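Side-chain contacts in SAP-like pentraxin (Limulus polyphemus, PDB 3FLP), which probably acts as a calcium-dependent lectin of the pentraxin family, binding two calcium ions per subunit and assembling into doubly stacked seven-membered rings: residues G77-V80 and N81-N85; G152-E155 and Q156-W159; V193-W196 and M197-S200. One frame throughout, in Å; residues are numbered along the deposited sequence.

The three contacts are local turns that follow one another along a single pentraxin chain. Contact 1 joins strands 73-80 and 86-90 at one edge of the seven-stranded sheet. Contact 2 lies in the loop between strands 139-142 and 161-169, and contact 3 leads from strand 194-195 of the eight-stranded sheet to strand 201-204 of the other. The centres of contacts 1 and 2 are about 16 Å apart, and both lie in the calcium region, the first in its second shell and the second with direct ligands. Contact 3, about 24 Å and 23 Å from them between centres, faces a neighbouring subunit, so the calcium site and this subunit contact lie in separate places.

Contact 1 (G77-V80 and N81-N85); sequences GLQV and NASSN
A type I' beta turn running from Val80 to Ser83 starts the connection between strands 73-80 and 86-90, and it is held from both ends of its first residue. Ser83 N donates to Val80 O at 3.0 Å, arriving from above the carbonyl plane. In return, Val80 N donates to Ser83 OG at 3.1 Å, a nearly straight bond of 160°. The serine oxygen can reach back to the strand because it sits between its own backbone N and carbonyl carbon (chi1 67°). The same hydroxyl donates to Ser84 O, 3.0 Å from Ser83 OG, so that it is gripped as acceptor and donor at once and its rotation is fixed.

This is a beta hairpin at the edge of the seven-stranded sheet of the pentraxin sandwich, and a second link lies further from its tip. The extended chain of Gln79 runs across Ser83, with Gln79 CG only 3.2 Å from Ser83 O, and sets its amide next to that of Asn85. Gln79 NE2 donates to Asn85 OD1 at 2.9 Å. The oxygen lies in the plane of the glutamine amide, yet the nitrogen stands well above the plane of the asparagine carbonyl, and the two amide planes are turned 58° against each other.

The other end of the glutamine amide has a different task: Gln79 OE1 accepts a hydrogen bond from Asn60 ND2, and Asn60 is a calcium ligand. Gln79 is thus a second-shell residue whose amide is oriented at one end by the hairpin loop and at the other probably helps to position a first-shell side chain. Asn85 ND2 in turn makes a weak hydrogen bond to Tyr49 OH, while Val80 packs on Phe62 and Trp106.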
# COMPACT_ATOMS: atom_id res chain seq x y z
N GLY A 77 20.40 -22.52 -41.03
CA GLY A 77 20.41 -23.92 -41.37
C GLY A 77 20.30 -24.87 -40.19
O GLY A 77 20.63 -24.53 -39.05
N LEU A 78 19.85 -26.08 -40.50
CA LEU A 78 19.70 -27.12 -39.51
C LEU A 78 20.07 -28.47 -40.12
O LEU A 78 19.77 -28.73 -41.29
CB LEU A 78 18.25 -27.19 -39.02
CG LEU A 78 17.94 -28.32 -38.02
CD1 LEU A 78 18.76 -28.11 -36.74
CD2 LEU A 78 16.45 -28.35 -37.70
N GLN A 79 20.74 -29.30 -39.34
CA GLN A 79 21.11 -30.62 -39.79
C GLN A 79 20.75 -31.56 -38.64
O GLN A 79 21.10 -31.30 -37.49
CB GLN A 79 22.61 -30.69 -40.12
CG GLN A 79 23.13 -32.12 -40.29
CD GLN A 79 24.55 -32.20 -40.83
OE1 GLN A 79 25.20 -33.24 -40.70
NE2 GLN A 79 25.03 -31.13 -41.45
N VAL A 80 20.03 -32.63 -38.95
CA VAL A 80 19.64 -33.62 -37.95
C VAL A 80 20.02 -35.02 -38.41
O VAL A 80 19.77 -35.41 -39.55
CB VAL A 80 18.11 -33.59 -37.67
CG1 VAL A 80 17.75 -34.66 -36.63
CG2 VAL A 80 17.69 -32.21 -37.19
N ASN A 81 20.63 -35.77 -37.50
CA ASN A 81 21.07 -37.13 -37.78
C ASN A 81 21.83 -37.25 -39.10
O ASN A 81 21.50 -38.07 -39.95
CB ASN A 81 19.87 -38.09 -37.77
CG ASN A 81 20.28 -39.54 -37.58
OD1 ASN A 81 21.06 -39.85 -36.68
ND2 ASN A 81 19.75 -40.44 -38.41
N ALA A 82 22.85 -36.42 -39.25
CA ALA A 82 23.71 -36.40 -40.43
C ALA A 82 22.99 -36.18 -41.76
O ALA A 82 23.46 -36.61 -42.81
CB ALA A 82 24.55 -37.69 -40.50
N SER A 83 21.84 -35.52 -41.72
CA SER A 83 21.12 -35.22 -42.95
C SER A 83 21.91 -34.10 -43.61
O SER A 83 22.91 -33.63 -43.07
CB SER A 83 19.72 -34.70 -42.62
OG SER A 83 19.81 -33.42 -41.99
N SER A 84 21.47 -33.67 -44.79
CA SER A 84 22.14 -32.56 -45.45
C SER A 84 21.66 -31.31 -44.70
O SER A 84 20.66 -31.36 -43.98
CB SER A 84 21.75 -32.50 -46.92
OG SER A 84 20.36 -32.71 -47.09
N ASN A 85 22.37 -30.20 -44.85
CA ASN A 85 21.96 -28.98 -44.18
C ASN A 85 20.72 -28.41 -44.85
O ASN A 85 20.68 -28.25 -46.07
CB ASN A 85 23.09 -27.94 -44.21
CG ASN A 85 24.22 -28.30 -43.27
OD1 ASN A 85 24.02 -28.46 -42.06
ND2 ASN A 85 25.43 -28.41 -43.82

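Contact 2 (G152-E155 and Q156-W159); sequences GFEE and QESW. With CA (calcium ion), chain P.
Glu154 and Glu157 reach side by side, pointing the same way, to a shared calcium ion, and here the contact is at its tightest. Glu154 OE1 binds the ion at 2.3 Å and Glu157 OE1 at 2.4 Å. The two oxygens are consequently just 2.6 Å apart, a separation that the metal between them makes tolerable. Their carboxylates stand almost perpendicular, with planes 89° apart, and each offers a single oxygen. Both chains leave the backbone with CG beside its N (chi1 -69° and -61°) and then extend, which carries the two acids in parallel from one turn to one ion.

That turn is a short 3-10 element, closed by Glu157 N donating to Glu154 O at 3.0 Å; the calcium ligands are therefore also its backbone partners. Water completes part of the shell: water 1, on the metal, donates to Gly152 O at 2.7 Å, and water 2, also on the metal, donates to Glu157 OE2 at 2.6 Å, occupying the oxygen that the ion leaves aside.

The opposite character belongs to Glu155 and Gln156, exposed side chains that start out away from the partner segment, touch it only near their CB atoms and add little beyond their backbones. Glu155 is held instead by a hydrogen bond from Asn16 N.

Glu145 and Asp147 supply the remaining protein oxygens of this calcium site. The turn lies in the loop between strands 139-142 and 161-169, with Glu157 packed on Tyr49 of strand 48-55 and Trp159 inserted against Ile50 of that strand and Ile40 and Pro42 of strand 33-42.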
# COMPACT_ATOMS: atom_id res chain seq x y z
N GLY A 152 37.63 -32.66 -32.81
CA GLY A 152 37.66 -32.85 -34.25
C GLY A 152 37.14 -31.61 -34.96
O GLY A 152 36.48 -31.71 -35.99
N PHE A 153 37.45 -30.44 -34.40
CA PHE A 153 37.01 -29.17 -34.96
C PHE A 153 37.71 -28.80 -36.26
O PHE A 153 38.85 -29.20 -36.50
CB PHE A 153 37.23 -28.04 -33.94
CG PHE A 153 36.60 -28.29 -32.60
CD1 PHE A 153 35.33 -28.85 -32.50
CD2 PHE A 153 37.28 -27.96 -31.43
CE1 PHE A 153 34.74 -29.08 -31.26
CE2 PHE A 153 36.70 -28.18 -30.18
CZ PHE A 153 35.43 -28.74 -30.09
N GLU A 154 37.02 -28.02 -37.09
CA GLU A 154 37.56 -27.56 -38.37
C GLU A 154 37.34 -26.06 -38.49
O GLU A 154 36.21 -25.58 -38.34
CB GLU A 154 36.87 -28.28 -39.53
CG GLU A 154 37.22 -29.76 -39.62
CD GLU A 154 36.50 -30.46 -40.77
OE1 GLU A 154 35.28 -30.69 -40.66
OE2 GLU A 154 37.18 -30.78 -41.77
N GLU A 155 38.40 -25.32 -38.77
CA GLU A 155 38.30 -23.87 -38.86
C GLU A 155 37.27 -23.34 -39.85
O GLU A 155 36.64 -22.32 -39.58
CB GLU A 155 39.68 -23.24 -39.13
CG GLU A 155 40.45 -23.82 -40.31
CD GLU A 155 41.86 -23.23 -40.45
OE1 GLU A 155 42.66 -23.33 -39.48
OE2 GLU A 155 42.18 -22.66 -41.52
N GLN A 156 37.08 -24.02 -40.97
CA GLN A 156 36.11 -23.55 -41.95
C GLN A 156 34.65 -23.75 -41.52
O GLN A 156 33.74 -23.27 -42.19
CB GLN A 156 36.36 -24.21 -43.31
CG GLN A 156 37.59 -23.66 -44.02
CD GLN A 156 37.74 -24.18 -45.44
OE1 GLN A 156 37.89 -25.39 -45.67
NE2 GLN A 156 37.69 -23.27 -46.41
N GLU A 157 34.43 -24.44 -40.41
CA GLU A 157 33.07 -24.66 -39.92
C GLU A 157 32.82 -23.96 -38.59
O GLU A 157 31.74 -24.09 -38.00
CB GLU A 157 32.79 -26.16 -39.80
CG GLU A 157 32.90 -26.90 -41.13
CD GLU A 157 32.72 -28.40 -41.00
OE1 GLU A 157 33.35 -29.00 -40.10
OE2 GLU A 157 31.96 -29.00 -41.79
N SER A 158 33.81 -23.20 -38.11
CA SER A 158 33.67 -22.49 -36.85
C SER A 158 32.79 -21.25 -37.00
O SER A 158 32.57 -20.76 -38.11
CB SER A 158 35.04 -22.07 -36.32
OG SER A 158 35.58 -21.01 -37.09
N TRP A 159 32.29 -20.76 -35.88
CA TRP A 159 31.45 -19.56 -35.89
C TRP A 159 32.07 -18.54 -34.96
O TRP A 159 32.30 -18.81 -33.78
CB TRP A 159 30.04 -19.88 -35.40
CG TRP A 159 29.10 -18.72 -35.54
CD1 TRP A 159 28.40 -18.36 -36.66
CD2 TRP A 159 28.78 -17.74 -34.54
NE1 TRP A 159 27.67 -17.23 -36.42
CE2 TRP A 159 27.88 -16.82 -35.13
CE3 TRP A 159 29.17 -17.56 -33.21
CZ2 TRP A 159 27.36 -15.73 -34.42
CZ3 TRP A 159 28.64 -16.47 -32.50
CH2 TRP A 159 27.75 -15.57 -33.12
CA CA P . 33.58 -31.17 -39.19
O HOH W 1 34.72 -30.19 -37.37
O HOH W 2 32.30 -31.50 -41.16

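Contact 3 (V193-W196 and M197-S200); sequences VISW and MEDS
Met197 folds back over the indole of its neighbour Trp196, the two side chains lying alongside each other and pointing the same way. Met197 CG sits 3.7 Å from the centroid of the five-membered ring, formed by Trp196 CG, CD1, NE1, CE2 and CD2, almost directly above it in a CH-pi contact. The sulfur follows across the same face as a Met-aromatic contact, with Met197 SD 4.0 Å from Trp196 CE2 and displaced toward the rim. Bends at chi2 (-54°) and chi3 keep the thioether over the indole. Trp196 NE1 is hydrogen-bonded to Val7 O, and Phe201 meets the indole with its ring nearly parallel.

On the polar part of the contact, two acids approach Ser195 in different ways. Asp199 reaches back to the strand so that Asp199 OD2 accepts a hydrogen bond from Ser195 N at 2.7 Å, meeting it nearly in line with its own C-O bond. Glu198 uses a carboxylate oxygen from another direction: Ser195 OG, placed beside its carbonyl carbon (chi1 177°), donates to Glu198 OE1 at 2.8 Å from above the carboxylate plane.

The backbone from Ser195 to Glu198 forms a type II beta turn, with Glu198 N donating to Ser195 O at 2.8 Å. The turn ends strand 194-195, which pairs with strand 161-169 and opens with a classic beta bulge where Val193 and Ile194 both face Val168. Beyond it, Met197 packs on Val209, and Glu198 on Val2, both of a neighbouring subunit.

Both acids are used as acceptors by Ser195, which would suit their ionised forms but does not establish them. The amide, hydroxyl and carbonyl of this one buried serine are all satisfied within the turn, while Met197 and Trp196 form the apolar part of the contact.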
# COMPACT_ATOMS: atom_id res chain seq x y z
N VAL A 193 16.16 -27.68 -20.86
CA VAL A 193 17.28 -28.56 -21.17
C VAL A 193 18.56 -27.80 -20.84
O VAL A 193 19.41 -28.27 -20.09
CB VAL A 193 17.26 -28.97 -22.66
CG1 VAL A 193 18.46 -29.83 -22.98
CG2 VAL A 193 15.97 -29.72 -22.97
N ILE A 194 18.69 -26.60 -21.41
CA ILE A 194 19.84 -25.74 -21.15
C ILE A 194 19.33 -24.34 -20.84
O ILE A 194 18.56 -23.77 -21.61
CB ILE A 194 20.80 -25.64 -22.36
CG1 ILE A 194 21.58 -26.94 -22.55
CG2 ILE A 194 21.79 -24.49 -22.15
CD1 ILE A 194 22.55 -26.90 -23.72
N SER A 195 19.75 -23.81 -19.70
CA SER A 195 19.38 -22.46 -19.30
C SER A 195 20.70 -21.71 -19.19
O SER A 195 21.57 -22.09 -18.41
CB SER A 195 18.65 -22.47 -17.95
OG SER A 195 18.36 -21.14 -17.54
N TRP A 196 20.85 -20.65 -19.98
CA TRP A 196 22.07 -19.86 -20.00
C TRP A 196 22.63 -19.52 -18.62
O TRP A 196 21.95 -18.94 -17.79
CB TRP A 196 21.85 -18.57 -20.79
CG TRP A 196 23.12 -17.83 -21.12
CD1 TRP A 196 23.36 -16.49 -20.94
CD2 TRP A 196 24.28 -18.36 -21.76
NE1 TRP A 196 24.59 -16.16 -21.44
CE2 TRP A 196 25.18 -17.28 -21.96
CE3 TRP A 196 24.65 -19.63 -22.21
CZ2 TRP A 196 26.42 -17.45 -22.58
CZ3 TRP A 196 25.88 -19.80 -22.82
CH2 TRP A 196 26.75 -18.71 -23.00
N MET A 197 23.89 -19.89 -18.41
CA MET A 197 24.59 -19.64 -17.16
C MET A 197 24.07 -20.42 -15.95
O MET A 197 24.48 -20.17 -14.82
CB MET A 197 24.60 -18.13 -16.86
CG MET A 197 25.23 -17.27 -17.95
SD MET A 197 26.91 -17.78 -18.43
CE MET A 197 27.89 -17.24 -16.96
N GLU A 198 23.15 -21.35 -16.18
CA GLU A 198 22.63 -22.18 -15.08
C GLU A 198 23.05 -23.63 -15.31
O GLU A 198 22.86 -24.49 -14.46
CB GLU A 198 21.10 -22.09 -14.97
CG GLU A 198 20.58 -20.69 -14.64
CD GLU A 198 19.12 -20.67 -14.20
OE1 GLU A 198 18.29 -21.39 -14.80
OE2 GLU A 198 18.79 -19.94 -13.24
N ASP A 199 23.62 -23.90 -16.49
CA ASP A 199 24.12 -25.22 -16.84
C ASP A 199 25.60 -25.06 -17.16
O ASP A 199 25.98 -24.36 -18.10
CB ASP A 199 23.33 -25.78 -18.03
CG ASP A 199 21.93 -26.24 -17.64
OD1 ASP A 199 21.82 -27.24 -16.89
OD2 ASP A 199 20.94 -25.61 -18.07
N SER A 200 26.43 -25.69 -16.35
CA SER A 200 27.89 -25.60 -16.48
C SER A 200 28.46 -25.96 -17.83
O SER A 200 28.01 -26.88 -18.50
CB SER A 200 28.54 -26.51 -15.43
OG SER A 200 28.10 -26.15 -14.13